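PDB 3CE2: putative peptidase from Chlamydophila abortus, which is a putative zinc metallopeptidase of the M3B (oligopeptidase F) family that probably degrades a variety of small bioactive peptides. Local coordinates for residues W24-L29 with H383-L388; D41-K46 with T111-L116; D64-L69 with L140-L145; Q232-H237 with D516-I521; L294-F299 with Y509-T514. All coordinates share one frame; numbering follows the deposited sequence.

Interaction 1: residues W24-L29 with H383-L388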
# COMPACT_ATOMS: atom_id res chain seq x y z
N TRP A 24 15.53 -18.24 -6.82
CA TRP A 24 15.20 -17.54 -8.01
C TRP A 24 16.43 -17.56 -8.89
O TRP A 24 17.56 -17.76 -8.41
CB TRP A 24 14.72 -16.12 -7.73
CG TRP A 24 15.55 -15.30 -6.82
CD1 TRP A 24 16.91 -15.38 -6.64
CD2 TRP A 24 15.09 -14.25 -5.98
NE1 TRP A 24 17.31 -14.44 -5.73
CE2 TRP A 24 16.22 -13.74 -5.30
CE3 TRP A 24 13.83 -13.69 -5.72
CZ2 TRP A 24 16.13 -12.69 -4.38
CZ3 TRP A 24 13.74 -12.64 -4.81
CH2 TRP A 24 14.88 -12.16 -4.15
N ASP A 25 16.18 -17.37 -10.20
CA ASP A 25 17.21 -17.33 -11.22
C ASP A 25 17.32 -15.91 -11.75
O ASP A 25 16.50 -15.45 -12.55
CB ASP A 25 16.87 -18.29 -12.36
CG ASP A 25 17.81 -18.15 -13.57
OD1 ASP A 25 18.87 -17.50 -13.46
OD2 ASP A 25 17.48 -18.69 -14.64
N ILE A 26 18.37 -15.24 -11.30
CA ILE A 26 18.60 -13.85 -11.63
C ILE A 26 19.61 -13.69 -12.75
O ILE A 26 20.02 -12.58 -13.07
CB ILE A 26 19.11 -13.10 -10.40
CG1 ILE A 26 20.41 -13.76 -9.90
CG2 ILE A 26 18.03 -13.09 -9.30
CD1 ILE A 26 21.19 -12.89 -8.93
N THR A 27 20.04 -14.80 -13.35
CA THR A 27 21.00 -14.74 -14.46
C THR A 27 20.48 -14.00 -15.70
O THR A 27 21.25 -13.31 -16.34
CB THR A 27 21.54 -16.14 -14.86
OG1 THR A 27 20.44 -17.03 -15.07
CG2 THR A 27 22.43 -16.73 -13.76
N PRO A 28 19.16 -14.13 -16.03
CA PRO A 28 18.62 -13.28 -17.12
C PRO A 28 18.95 -11.79 -16.99
O PRO A 28 18.98 -11.08 -17.99
CB PRO A 28 17.11 -13.51 -17.03
CG PRO A 28 16.98 -14.90 -16.47
CD PRO A 28 18.13 -15.04 -15.49
N LEU A 29 19.19 -11.30 -15.78
CA LEU A 29 19.63 -9.92 -15.61
C LEU A 29 21.11 -9.81 -15.94
O LEU A 29 21.51 -9.08 -16.86
CB LEU A 29 19.38 -9.44 -14.19
CG LEU A 29 17.97 -8.93 -13.94
CD1 LEU A 29 17.55 -9.32 -12.57
CD2 LEU A 29 17.94 -7.43 -14.07
N HIS A 383 11.77 -10.78 -15.44
CA HIS A 383 10.48 -11.29 -15.03
C HIS A 383 10.33 -10.84 -13.58
O HIS A 383 11.26 -10.26 -13.04
CB HIS A 383 10.33 -12.80 -15.23
CG HIS A 383 11.56 -13.58 -14.95
ND1 HIS A 383 12.28 -14.21 -15.94
CD2 HIS A 383 12.20 -13.86 -13.79
CE1 HIS A 383 13.32 -14.83 -15.41
NE2 HIS A 383 13.29 -14.64 -14.10
N PRO A 384 9.14 -11.05 -12.97
CA PRO A 384 9.00 -10.62 -11.58
C PRO A 384 9.77 -11.57 -10.66
O PRO A 384 10.00 -12.73 -11.01
CB PRO A 384 7.49 -10.72 -11.32
CG PRO A 384 6.99 -11.67 -12.34
CD PRO A 384 7.91 -11.65 -13.51
N TYR A 385 10.21 -11.08 -9.52
CA TYR A 385 10.96 -11.91 -8.63
C TYR A 385 10.24 -11.86 -7.32
O TYR A 385 9.88 -10.79 -6.82
CB TYR A 385 12.40 -11.40 -8.50
CG TYR A 385 13.28 -11.81 -9.67
CD1 TYR A 385 13.58 -13.15 -9.89
CD2 TYR A 385 13.81 -10.86 -10.55
CE1 TYR A 385 14.40 -13.55 -10.95
CE2 TYR A 385 14.63 -11.24 -11.62
CZ TYR A 385 14.91 -12.60 -11.81
OH TYR A 385 15.71 -13.05 -12.84
N VAL A 386 9.95 -13.03 -6.79
CA VAL A 386 9.24 -13.11 -5.53
C VAL A 386 10.18 -13.64 -4.47
O VAL A 386 10.67 -14.78 -4.58
CB VAL A 386 8.09 -14.08 -5.62
CG1 VAL A 386 7.38 -14.15 -4.30
CG2 VAL A 386 7.16 -13.64 -6.69
N LEU A 387 10.42 -12.83 -3.45
CA LEU A 387 11.09 -13.32 -2.26
C LEU A 387 10.11 -13.84 -1.20
O LEU A 387 9.28 -13.10 -0.67
CB LEU A 387 11.99 -12.25 -1.68
CG LEU A 387 12.79 -12.78 -0.49
CD1 LEU A 387 14.20 -12.16 -0.47
CD2 LEU A 387 12.03 -12.56 0.83
N LEU A 388 10.22 -15.12 -0.90
CA LEU A 388 9.41 -15.78 0.12
C LEU A 388 10.29 -16.27 1.29
O LEU A 388 11.53 -16.41 1.17
CB LEU A 388 8.72 -17.00 -0.51
CG LEU A 388 7.23 -17.07 -0.90
CD1 LEU A 388 6.73 -15.81 -1.51
CD2 LEU A 388 6.95 -18.24 -1.83
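Tyr385 pushes its phenol into the loop 24-29, where OH donates a 2.5 Å hydrogen bond to the backbone O of Asp25. That oxygen lies at the edge of the ring, in its plane, and the hydroxyl is tilted 23° from the carbonyl plane. Ile26 CG2 covers one ring face in a CH-pi contact, 4.3 Å from the centroid, while Leu29 CD1 meets Tyr385 CE2 obliquely at 3.6 Å. Trp24 CB touches Tyr385 CD1 (3.8 Å). A chi1 of 49°, with CG lodged between the backbone N and the carbonyl carbon, turns the Trp24 indole toward the strand, and CZ3 lies 3.6 Å from Leu387 CB. Farther out, Gln96 of helix 66-96 binds Trp24 NE1, and Trp361 stacks on His383. Val386 points the other way, against Glu403 on the helix that carries zinc ligands His402 and His406. The contact fastens an N-terminal loop to the central strand of the small mixed sheet beside the HExxH zinc site of this M3 metallopeptidase.

Interaction 2: residues D41-K46 with T111-L116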
# COMPACT_ATOMS: atom_id res chain seq x y z
N ASP A 41 30.29 -0.42 -14.38
CA ASP A 41 31.49 0.30 -14.81
C ASP A 41 31.23 1.26 -15.99
O ASP A 41 31.68 2.41 -15.92
CB ASP A 41 32.64 -0.68 -15.12
CG ASP A 41 33.30 -1.25 -13.85
OD1 ASP A 41 33.03 -0.74 -12.74
OD2 ASP A 41 34.09 -2.22 -13.97
N SER A 42 30.52 0.82 -17.03
CA SER A 42 30.27 1.64 -18.24
C SER A 42 30.03 3.10 -17.89
O SER A 42 30.37 4.00 -18.66
CB SER A 42 29.06 1.16 -19.05
OG SER A 42 28.50 -0.04 -18.56
N PHE A 43 29.41 3.33 -16.74
CA PHE A 43 29.06 4.67 -16.34
C PHE A 43 30.29 5.56 -16.10
O PHE A 43 30.23 6.78 -16.33
CB PHE A 43 28.12 4.65 -15.14
CG PHE A 43 26.71 4.31 -15.51
CD1 PHE A 43 25.97 5.17 -16.30
CD2 PHE A 43 26.14 3.13 -15.08
CE1 PHE A 43 24.68 4.86 -16.65
CE2 PHE A 43 24.83 2.82 -15.43
CZ PHE A 43 24.11 3.69 -16.21
N GLY A 44 31.39 4.96 -15.64
CA GLY A 44 32.55 5.74 -15.25
C GLY A 44 32.15 6.82 -14.26
O GLY A 44 31.95 7.97 -14.63
N LEU A 45 32.02 6.43 -12.99
CA LEU A 45 31.74 7.38 -11.92
C LEU A 45 32.80 8.49 -11.92
O LEU A 45 33.97 8.24 -12.20
CB LEU A 45 31.72 6.65 -10.57
CG LEU A 45 30.77 7.07 -9.44
CD1 LEU A 45 30.69 5.94 -8.40
CD2 LEU A 45 31.12 8.41 -8.77
N LYS A 46 32.37 9.71 -11.63
CA LYS A 46 33.28 10.86 -11.61
C LYS A 46 33.59 11.29 -10.17
O LYS A 46 34.24 10.56 -9.41
CB LYS A 46 32.66 12.03 -12.39
CG LYS A 46 33.66 13.00 -13.03
CD LYS A 46 33.98 12.67 -14.49
CE LYS A 46 35.11 11.64 -14.60
NZ LYS A 46 35.19 11.08 -15.97
N THR A 111 23.25 2.33 -5.46
CA THR A 111 22.46 3.27 -4.71
C THR A 111 23.07 4.67 -4.84
O THR A 111 22.37 5.66 -5.06
CB THR A 111 22.32 2.85 -3.21
OG1 THR A 111 21.64 1.59 -3.15
CG2 THR A 111 21.52 3.91 -2.39
N HIS A 112 24.39 4.74 -4.70
CA HIS A 112 25.08 6.02 -4.79
C HIS A 112 24.84 6.59 -6.19
O HIS A 112 24.53 7.76 -6.34
CB HIS A 112 26.57 5.84 -4.51
CG HIS A 112 27.39 7.05 -4.80
ND1 HIS A 112 27.26 8.23 -4.09
CD2 HIS A 112 28.38 7.27 -5.71
CE1 HIS A 112 28.12 9.12 -4.56
NE2 HIS A 112 28.81 8.56 -5.54
N LEU A 113 24.98 5.73 -7.20
CA LEU A 113 24.70 6.11 -8.59
C LEU A 113 23.31 6.71 -8.82
O LEU A 113 23.16 7.68 -9.55
CB LEU A 113 24.91 4.92 -9.52
CG LEU A 113 26.29 5.00 -10.17
CD1 LEU A 113 26.41 4.14 -11.44
CD2 LEU A 113 26.52 6.47 -10.46
N HIS A 114 22.30 6.12 -8.18
CA HIS A 114 20.95 6.62 -8.29
C HIS A 114 20.85 8.00 -7.69
O HIS A 114 20.10 8.83 -8.20
CB HIS A 114 19.96 5.70 -7.59
CG HIS A 114 19.46 4.59 -8.47
ND1 HIS A 114 20.20 3.46 -8.73
CD2 HIS A 114 18.29 4.44 -9.14
CE1 HIS A 114 19.51 2.65 -9.52
NE2 HIS A 114 18.35 3.22 -9.78
N THR A 115 21.58 8.25 -6.62
CA THR A 115 21.51 9.55 -5.97
C THR A 115 22.21 10.60 -6.83
O THR A 115 21.83 11.78 -6.84
CB THR A 115 22.10 9.50 -4.54
OG1 THR A 115 21.51 8.41 -3.82
CG2 THR A 115 21.79 10.80 -3.78
N LEU A 116 23.20 10.16 -7.59
CA LEU A 116 23.92 11.06 -8.46
C LEU A 116 22.98 11.45 -9.59
O LEU A 116 22.70 12.63 -9.81
CB LEU A 116 25.17 10.36 -9.00
CG LEU A 116 26.53 11.05 -8.84
CD1 LEU A 116 26.61 11.83 -7.51
CD2 LEU A 116 27.65 10.00 -8.91
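The chain leaves helix 33-42 through Gly44, whose positive phi of 52° swings Leu45 round until its CA lies 7.9 Å from that of Leu113 on helix 101-120. Leu45 then spreads its two methyls over two helix residues one turn apart: CD1 reaches the edge of the His112 imidazole, in the ring plane, 3.8 Å from CD2 of that ring, whereas its CD2 meets Leu116 CD2 at 3.8 Å. Leu45 crosses both side chains at about a right angle. His112 carries CG anti to the backbone N (chi1 170°), which brings the ring out to the leucine. Leu113 CD1 approaches the Phe43 ring obliquely, 3.8 Å from CD2 of Phe43. Trp53 touches both Phe43 and Leu113, and Lys82 on helix 66-96 makes a cation-pi contact with the Phe43 ring. Van der Waals contacts make up this surface patch, with Leu113 as its buried member. In the N-terminal helical part of the fold, it packs the turn after helix 33-42 on helix 101-120.

Interaction 3: residues D64-L69 with L140-L145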
# COMPACT_ATOMS: atom_id res chain seq x y z
N ASP A 64 12.04 24.91 -25.35
CA ASP A 64 10.96 25.43 -26.17
C ASP A 64 10.88 24.66 -27.49
O ASP A 64 10.13 25.02 -28.39
CB ASP A 64 11.08 26.95 -26.38
CG ASP A 64 12.39 27.36 -27.05
OD1 ASP A 64 13.30 26.51 -27.21
OD2 ASP A 64 12.51 28.55 -27.42
N ASN A 65 11.63 23.56 -27.57
CA ASN A 65 11.72 22.78 -28.78
C ASN A 65 11.42 21.29 -28.55
O ASN A 65 12.22 20.56 -27.98
CB ASN A 65 13.11 22.94 -29.36
CG ASN A 65 13.31 22.18 -30.64
OD1 ASN A 65 13.16 20.95 -30.69
ND2 ASN A 65 13.67 22.89 -31.68
N SER A 66 10.27 20.84 -29.04
CA SER A 66 9.80 19.51 -28.74
C SER A 66 10.78 18.42 -29.12
O SER A 66 10.77 17.35 -28.53
CB SER A 66 8.46 19.26 -29.40
OG SER A 66 7.52 20.20 -28.91
N GLU A 67 11.64 18.68 -30.10
CA GLU A 67 12.58 17.66 -30.51
C GLU A 67 13.72 17.51 -29.50
O GLU A 67 14.26 16.42 -29.31
CB GLU A 67 13.11 17.91 -31.91
CG GLU A 67 13.95 16.72 -32.44
CD GLU A 67 13.87 16.55 -33.96
OE1 GLU A 67 14.91 16.19 -34.58
OE2 GLU A 67 12.77 16.77 -34.53
N SER A 68 14.06 18.61 -28.84
CA SER A 68 15.08 18.59 -27.82
C SER A 68 14.57 17.84 -26.59
O SER A 68 15.26 16.98 -26.02
CB SER A 68 15.47 20.01 -27.43
OG SER A 68 16.75 19.99 -26.84
N LEU A 69 13.35 18.17 -26.20
CA LEU A 69 12.70 17.55 -25.06
C LEU A 69 12.59 16.07 -25.31
O LEU A 69 12.88 15.26 -24.45
CB LEU A 69 11.34 18.19 -24.86
CG LEU A 69 10.40 17.76 -23.77
CD1 LEU A 69 11.11 17.71 -22.44
CD2 LEU A 69 9.26 18.79 -23.74
N LEU A 140 2.22 19.19 -25.40
CA LEU A 140 1.14 18.22 -25.26
C LEU A 140 0.51 17.90 -26.62
O LEU A 140 -0.20 16.92 -26.76
CB LEU A 140 0.08 18.70 -24.27
CG LEU A 140 0.69 18.83 -22.88
CD1 LEU A 140 -0.35 19.21 -21.85
CD2 LEU A 140 1.38 17.53 -22.50
N SER A 141 0.81 18.74 -27.62
CA SER A 141 0.32 18.60 -28.99
C SER A 141 1.34 17.98 -29.92
O SER A 141 0.99 17.55 -31.00
CB SER A 141 0.05 19.97 -29.56
OG SER A 141 -1.26 20.32 -29.27
N ALA A 142 2.61 18.00 -29.55
CA ALA A 142 3.64 17.57 -30.48
C ALA A 142 3.61 16.05 -30.61
O ALA A 142 3.51 15.34 -29.61
CB ALA A 142 5.00 18.08 -30.06
N PRO A 143 3.59 15.55 -31.85
CA PRO A 143 3.61 14.12 -32.21
C PRO A 143 4.90 13.38 -31.93
O PRO A 143 4.87 12.17 -31.68
CB PRO A 143 3.31 14.14 -33.72
CG PRO A 143 2.64 15.50 -33.95
CD PRO A 143 3.40 16.41 -33.03
N CYS A 144 6.04 14.05 -31.95
CA CYS A 144 7.25 13.30 -31.56
C CYS A 144 7.27 13.06 -30.06
O CYS A 144 7.97 12.16 -29.58
CB CYS A 144 8.53 13.99 -32.00
SG CYS A 144 8.58 15.63 -31.37
N LEU A 145 6.49 13.87 -29.32
CA LEU A 145 6.23 13.66 -27.89
C LEU A 145 4.98 12.85 -27.57
O LEU A 145 4.65 12.67 -26.40
CB LEU A 145 6.07 15.00 -27.19
CG LEU A 145 7.34 15.82 -27.11
CD1 LEU A 145 7.09 17.18 -26.44
CD2 LEU A 145 8.39 15.01 -26.42
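Leu145 meets the start of helix 66-96 with the outer half of its side chain. Its CB is directed at the helix, and CG follows anti to the carbonyl carbon (chi1 -68°), which sends both branches over the first turn. CG itself passes 4.0 Å from Ser66 O. Of the two methyls, CD2 stays by that same carbonyl, 3.9 Å from Ser66 O, while CD1 reaches farther, meeting Ser66 CB at 3.9 Å and, across a crossing of about a right angle, Leu69 CD2 at 3.8 Å. Leu145 thus bridges Ser66 and Leu69, about one helical turn apart. Ala142 adds its CB, 3.5 Å from Ser66 OG, and Cys144 SG approaches Ser66 CB at 4.1 Å. The hydroxyl of this buried serine is hydrogen-bonded to His139 ND1 on helix 133-141, the helix leading into 140-145. Just ahead, Asn65 OD1 accepts from the backbone N of Ser68, with a weaker bond from that of Glu67. The contact packs the start of a long helix, with Asn65 as its N-cap, against the turn that follows helix 133-141, in the N-terminal helical part of this oligopeptidase F relative.

Interaction 4: residues Q232-H237 with D516-I521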
# COMPACT_ATOMS: atom_id res chain seq x y z
N GLN A 232 -3.21 0.33 26.85
CA GLN A 232 -2.84 1.16 25.72
C GLN A 232 -3.54 2.51 25.78
O GLN A 232 -2.92 3.53 25.54
CB GLN A 232 -3.06 0.46 24.39
CG GLN A 232 -2.05 -0.64 24.12
CD GLN A 232 -0.59 -0.23 24.38
OE1 GLN A 232 -0.12 -0.15 25.54
NE2 GLN A 232 0.15 0.01 23.29
N CYS A 233 -4.83 2.55 26.11
CA CYS A 233 -5.50 3.84 26.17
C CYS A 233 -4.88 4.74 27.24
O CYS A 233 -4.68 5.93 27.02
CB CYS A 233 -6.98 3.69 26.44
SG CYS A 233 -7.93 2.99 25.09
N GLU A 234 -4.58 4.17 28.40
CA GLU A 234 -4.02 4.98 29.47
C GLU A 234 -2.66 5.57 29.08
O GLU A 234 -2.36 6.73 29.39
CB GLU A 234 -3.93 4.19 30.75
CG GLU A 234 -5.22 4.19 31.51
CD GLU A 234 -5.34 3.04 32.50
OE1 GLU A 234 -4.42 2.87 33.33
OE2 GLU A 234 -6.36 2.32 32.47
N ARG A 235 -1.86 4.80 28.37
CA ARG A 235 -0.56 5.27 27.91
C ARG A 235 -0.72 6.58 27.14
O ARG A 235 -0.02 7.54 27.42
CB ARG A 235 0.18 4.22 27.05
CG ARG A 235 1.66 4.63 26.86
CD ARG A 235 2.61 3.53 26.40
NE ARG A 235 2.69 3.54 24.95
CZ ARG A 235 3.76 3.91 24.28
NH1 ARG A 235 4.86 4.27 24.91
NH2 ARG A 235 3.73 3.90 22.96
N TYR A 236 -1.65 6.63 26.19
CA TYR A 236 -1.78 7.81 25.36
C TYR A 236 -2.53 8.93 26.05
O TYR A 236 -2.21 10.12 25.92
CB TYR A 236 -2.40 7.44 24.01
CG TYR A 236 -1.40 6.68 23.15
CD1 TYR A 236 -0.59 7.36 22.23
CD2 TYR A 236 -1.22 5.31 23.31
CE1 TYR A 236 0.34 6.68 21.49
CE2 TYR A 236 -0.31 4.63 22.54
CZ TYR A 236 0.48 5.32 21.65
OH TYR A 236 1.41 4.63 20.90
N HIS A 237 -3.54 8.55 26.81
CA HIS A 237 -4.36 9.54 27.46
C HIS A 237 -3.47 10.43 28.32
O HIS A 237 -3.63 11.65 28.35
CB HIS A 237 -5.41 8.83 28.30
CG HIS A 237 -6.17 9.75 29.19
ND1 HIS A 237 -7.06 10.69 28.70
CD2 HIS A 237 -6.14 9.91 30.54
CE1 HIS A 237 -7.57 11.37 29.71
NE2 HIS A 237 -7.02 10.93 30.83
N ASP A 516 -15.42 2.16 26.09
CA ASP A 516 -14.76 2.26 27.38
C ASP A 516 -14.45 3.73 27.60
O ASP A 516 -14.63 4.52 26.69
CB ASP A 516 -13.51 1.40 27.43
CG ASP A 516 -13.84 -0.07 27.47
OD1 ASP A 516 -13.90 -0.65 28.59
OD2 ASP A 516 -14.05 -0.64 26.38
N VAL A 517 -14.03 4.10 28.80
CA VAL A 517 -13.92 5.53 29.12
C VAL A 517 -12.84 6.25 28.32
O VAL A 517 -12.92 7.45 28.13
CB VAL A 517 -13.74 5.78 30.65
CG1 VAL A 517 -14.94 5.28 31.40
CG2 VAL A 517 -12.51 5.04 31.18
N LEU A 518 -11.83 5.53 27.83
CA LEU A 518 -10.76 6.18 27.09
C LEU A 518 -10.73 5.83 25.62
O LEU A 518 -9.78 6.14 24.90
CB LEU A 518 -9.42 5.87 27.76
CG LEU A 518 -9.40 6.57 29.12
CD1 LEU A 518 -8.10 6.31 29.87
CD2 LEU A 518 -9.68 8.11 29.01
N SER A 519 -11.79 5.18 25.16
CA SER A 519 -11.82 4.64 23.81
C SER A 519 -11.56 5.71 22.77
O SER A 519 -11.01 5.44 21.70
CB SER A 519 -13.15 3.96 23.54
OG SER A 519 -13.19 2.76 24.26
N ASN A 520 -11.96 6.93 23.08
CA ASN A 520 -11.86 7.99 22.12
C ASN A 520 -10.47 8.63 22.08
O ASN A 520 -10.32 9.72 21.54
CB ASN A 520 -12.90 9.04 22.44
CG ASN A 520 -12.65 9.70 23.76
OD1 ASN A 520 -12.31 9.05 24.75
ND2 ASN A 520 -12.82 11.01 23.80
N ILE A 521 -9.48 7.98 22.68
CA ILE A 521 -8.11 8.50 22.66
C ILE A 521 -7.37 7.92 21.47
O ILE A 521 -6.25 8.32 21.18
CB ILE A 521 -7.35 8.20 24.00
CG1 ILE A 521 -6.18 9.15 24.22
CG2 ILE A 521 -6.82 6.78 24.02
CD1 ILE A 521 -6.48 10.60 23.92
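A type I turn from Asp516 to Ser519, running on into a 3-10 segment, packs against the last turns of helix 222-237 in the peptidase M3 region. Leu518 and Ile521 are the two main side chains it offers to the helix. Leu518 CB meets Cys233 CB at 3.5 Å. Beyond it, CD1 touches Glu234 CG at 3.9 Å and also nears the His237 ring, while CD2 lies over one face of that imidazole, 3.9 Å from the ring centroid and 17° off the normal, a CH-pi contact. With CG anti to the backbone N (chi1 171°), the ring lies beside the leucine. Ile521 comes in next to it. Its CG2 stands 3.9 Å from Cys233 CB, whereas CG1 follows the helix to His237 CA at 3.7 Å and to Tyr236 CB at 4.2 Å. The phenol of Tyr236 leads away, its OH bonded to Ser189 and His210. Polar groups hold the turn itself: Ser519 OG accepts from the backbone N of Asp516 at 2.9 Å and is also bonded to Tyr229 OH on the same helix 222-237. Asp516 OD2 bonds to ND1 of His312, which with Asp310 binds a zinc ion separate from that of the HExxH site. The chemistry implies a seam of van der Waals and CH-pi contacts, with a second-shell carboxylate at its margin that would orient the metal-binding imidazole and could strengthen it as a donor to zinc.

Interaction 5: residues L294-F299 with Y509-T514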
# COMPACT_ATOMS: atom_id res chain seq x y z
N LEU A 294 -23.58 -2.54 8.29
CA LEU A 294 -22.85 -3.75 7.97
C LEU A 294 -21.90 -4.10 9.11
O LEU A 294 -21.72 -5.26 9.43
CB LEU A 294 -22.13 -3.64 6.63
CG LEU A 294 -22.97 -4.09 5.43
CD1 LEU A 294 -22.09 -4.41 4.27
CD2 LEU A 294 -23.79 -5.33 5.76
N ILE A 295 -21.31 -3.08 9.73
CA ILE A 295 -20.52 -3.29 10.93
C ILE A 295 -21.43 -3.91 11.97
O ILE A 295 -21.15 -4.99 12.51
CB ILE A 295 -19.88 -1.96 11.45
CG1 ILE A 295 -18.79 -1.48 10.50
CG2 ILE A 295 -19.26 -2.13 12.82
CD1 ILE A 295 -18.44 -0.03 10.73
N THR A 296 -22.55 -3.25 12.25
CA THR A 296 -23.49 -3.77 13.24
C THR A 296 -23.79 -5.25 13.00
O THR A 296 -23.67 -6.05 13.91
CB THR A 296 -24.80 -3.01 13.21
OG1 THR A 296 -24.54 -1.61 13.10
CG2 THR A 296 -25.56 -3.28 14.44
N LYS A 297 -24.14 -5.63 11.77
CA LYS A 297 -24.45 -7.04 11.49
C LYS A 297 -23.31 -7.96 11.89
O LYS A 297 -23.51 -8.89 12.67
CB LYS A 297 -24.77 -7.29 10.01
CG LYS A 297 -26.24 -7.36 9.69
CD LYS A 297 -26.47 -7.30 8.17
CE LYS A 297 -27.97 -7.35 7.82
NZ LYS A 297 -28.25 -6.73 6.49
N TYR A 298 -22.13 -7.69 11.34
CA TYR A 298 -20.98 -8.59 11.48
C TYR A 298 -20.57 -8.77 12.91
O TYR A 298 -20.41 -9.90 13.36
CB TYR A 298 -19.76 -8.10 10.68
CG TYR A 298 -18.52 -8.97 10.90
CD1 TYR A 298 -18.60 -10.37 10.79
CD2 TYR A 298 -17.28 -8.40 11.21
CE1 TYR A 298 -17.47 -11.17 10.97
CE2 TYR A 298 -16.15 -9.20 11.40
CZ TYR A 298 -16.26 -10.58 11.28
OH TYR A 298 -15.15 -11.36 11.46
N PHE A 299 -20.39 -7.66 13.63
CA PHE A 299 -20.01 -7.72 15.04
C PHE A 299 -20.99 -8.46 15.95
O PHE A 299 -20.57 -9.12 16.89
CB PHE A 299 -19.67 -6.34 15.59
CG PHE A 299 -18.40 -5.76 15.04
CD1 PHE A 299 -17.51 -6.55 14.31
CD2 PHE A 299 -18.06 -4.43 15.29
CE1 PHE A 299 -16.32 -6.03 13.80
CE2 PHE A 299 -16.87 -3.89 14.79
CZ PHE A 299 -15.99 -4.70 14.03
N TYR A 509 -19.83 2.77 14.99
CA TYR A 509 -19.85 1.64 15.87
C TYR A 509 -20.92 1.75 16.91
O TYR A 509 -21.11 0.82 17.71
CB TYR A 509 -18.49 1.53 16.56
CG TYR A 509 -17.34 1.26 15.62
CD1 TYR A 509 -17.22 0.03 14.97
CD2 TYR A 509 -16.37 2.22 15.38
CE1 TYR A 509 -16.17 -0.24 14.12
CE2 TYR A 509 -15.33 1.97 14.51
CZ TYR A 509 -15.22 0.74 13.89
OH TYR A 509 -14.17 0.51 13.02
N GLY A 510 -21.62 2.89 16.91
CA GLY A 510 -22.66 3.22 17.91
C GLY A 510 -23.73 2.16 18.16
O GLY A 510 -24.11 1.91 19.30
N GLU A 511 -24.21 1.52 17.11
CA GLU A 511 -25.26 0.53 17.29
C GLU A 511 -24.77 -0.79 17.83
O GLU A 511 -25.57 -1.68 18.05
CB GLU A 511 -26.03 0.28 15.98
CG GLU A 511 -26.74 1.50 15.41
CD GLU A 511 -27.55 2.24 16.47
OE1 GLU A 511 -28.61 1.72 16.90
OE2 GLU A 511 -27.13 3.35 16.87
N ILE A 512 -23.48 -0.97 18.04
CA ILE A 512 -23.04 -2.32 18.45
C ILE A 512 -22.00 -2.31 19.56
O ILE A 512 -22.00 -3.20 20.41
CB ILE A 512 -22.54 -3.15 17.24
CG1 ILE A 512 -22.16 -4.57 17.66
CG2 ILE A 512 -21.32 -2.48 16.60
CD1 ILE A 512 -23.20 -5.28 18.51
N ILE A 513 -21.11 -1.32 19.54
CA ILE A 513 -19.97 -1.31 20.44
C ILE A 513 -20.31 -0.60 21.74
O ILE A 513 -20.92 0.48 21.74
CB ILE A 513 -18.73 -0.60 19.79
CG1 ILE A 513 -18.23 -1.40 18.60
CG2 ILE A 513 -17.59 -0.47 20.81
CD1 ILE A 513 -17.44 -2.62 19.01
N THR A 514 -19.89 -1.19 22.85
CA THR A 514 -19.93 -0.50 24.11
C THR A 514 -18.58 0.18 24.31
O THR A 514 -17.54 -0.47 24.28
CB THR A 514 -20.17 -1.50 25.24
OG1 THR A 514 -21.43 -2.15 25.03
CG2 THR A 514 -20.10 -0.81 26.63
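Phe299 and Ile295, one turn apart on helix 292-306, share a chi1 of -70°, which sets Phe299 CG and Ile295 CG1 anti to their carbonyl carbons and directs both side chains at the loop 509-514. Ile512 answers with chi1 -177°: CG1 runs out anti to the backbone N to meet Phe299 CB at 3.7 Å, while CG2 lies at the edge of the phenylalanine ring, 4.0 Å from Phe299 CD2. Tyr509 adds its own ring edge, CE1 standing 3.8 Å from CE2 of Phe299, with each of these atoms near the plane of the other ring. Ile295 CG2 approaches the same tyrosine obliquely, 3.7 Å from Tyr509 CD1. This is the place where helix 494-509 ends, and two backbone bonds to Tyr509 O, from Ile512 N and Ile513 N, bend the chain into a turn that faces helix 292-306 within the largely helical M3 peptidase fold. Thr296 packs at the outer side of the contact, its CG2 3.9 Å from Glu511 CB, before the glutamate bends away at chi2. On the inner side Ile513 CD1 comes within 4.2 Å of Phe299 CD2. Phe311 also touches Phe299 and Ile513, and Phe313 meets the Tyr509 ring edge-to-face. The backbone of Thr514 bonds to that of Phe311, immediately after zinc ligand Asp310 and before zinc ligand His312.

Overall arrangement
From the N terminus, the loop 24-29 is the first segment, and interaction 1 closes only at strand 385-387, a span that encloses interactions 2 and 3. Those two cross: 64-69 falls between the segments of interaction 2, and together they tie helices 33-42, 66-96, 101-120 and 133-141 of the N-terminal helical part. Interaction 4 opens at 232-237 and closes at 516-521, crossing interaction 1 along the chain. Interaction 5 is nested inside interaction 4 and likewise crosses interaction 1. The second segments of interactions 4 and 5 adjoin in the loop after helix 494-509. Both contacts lie across the chain's centre from interaction 1.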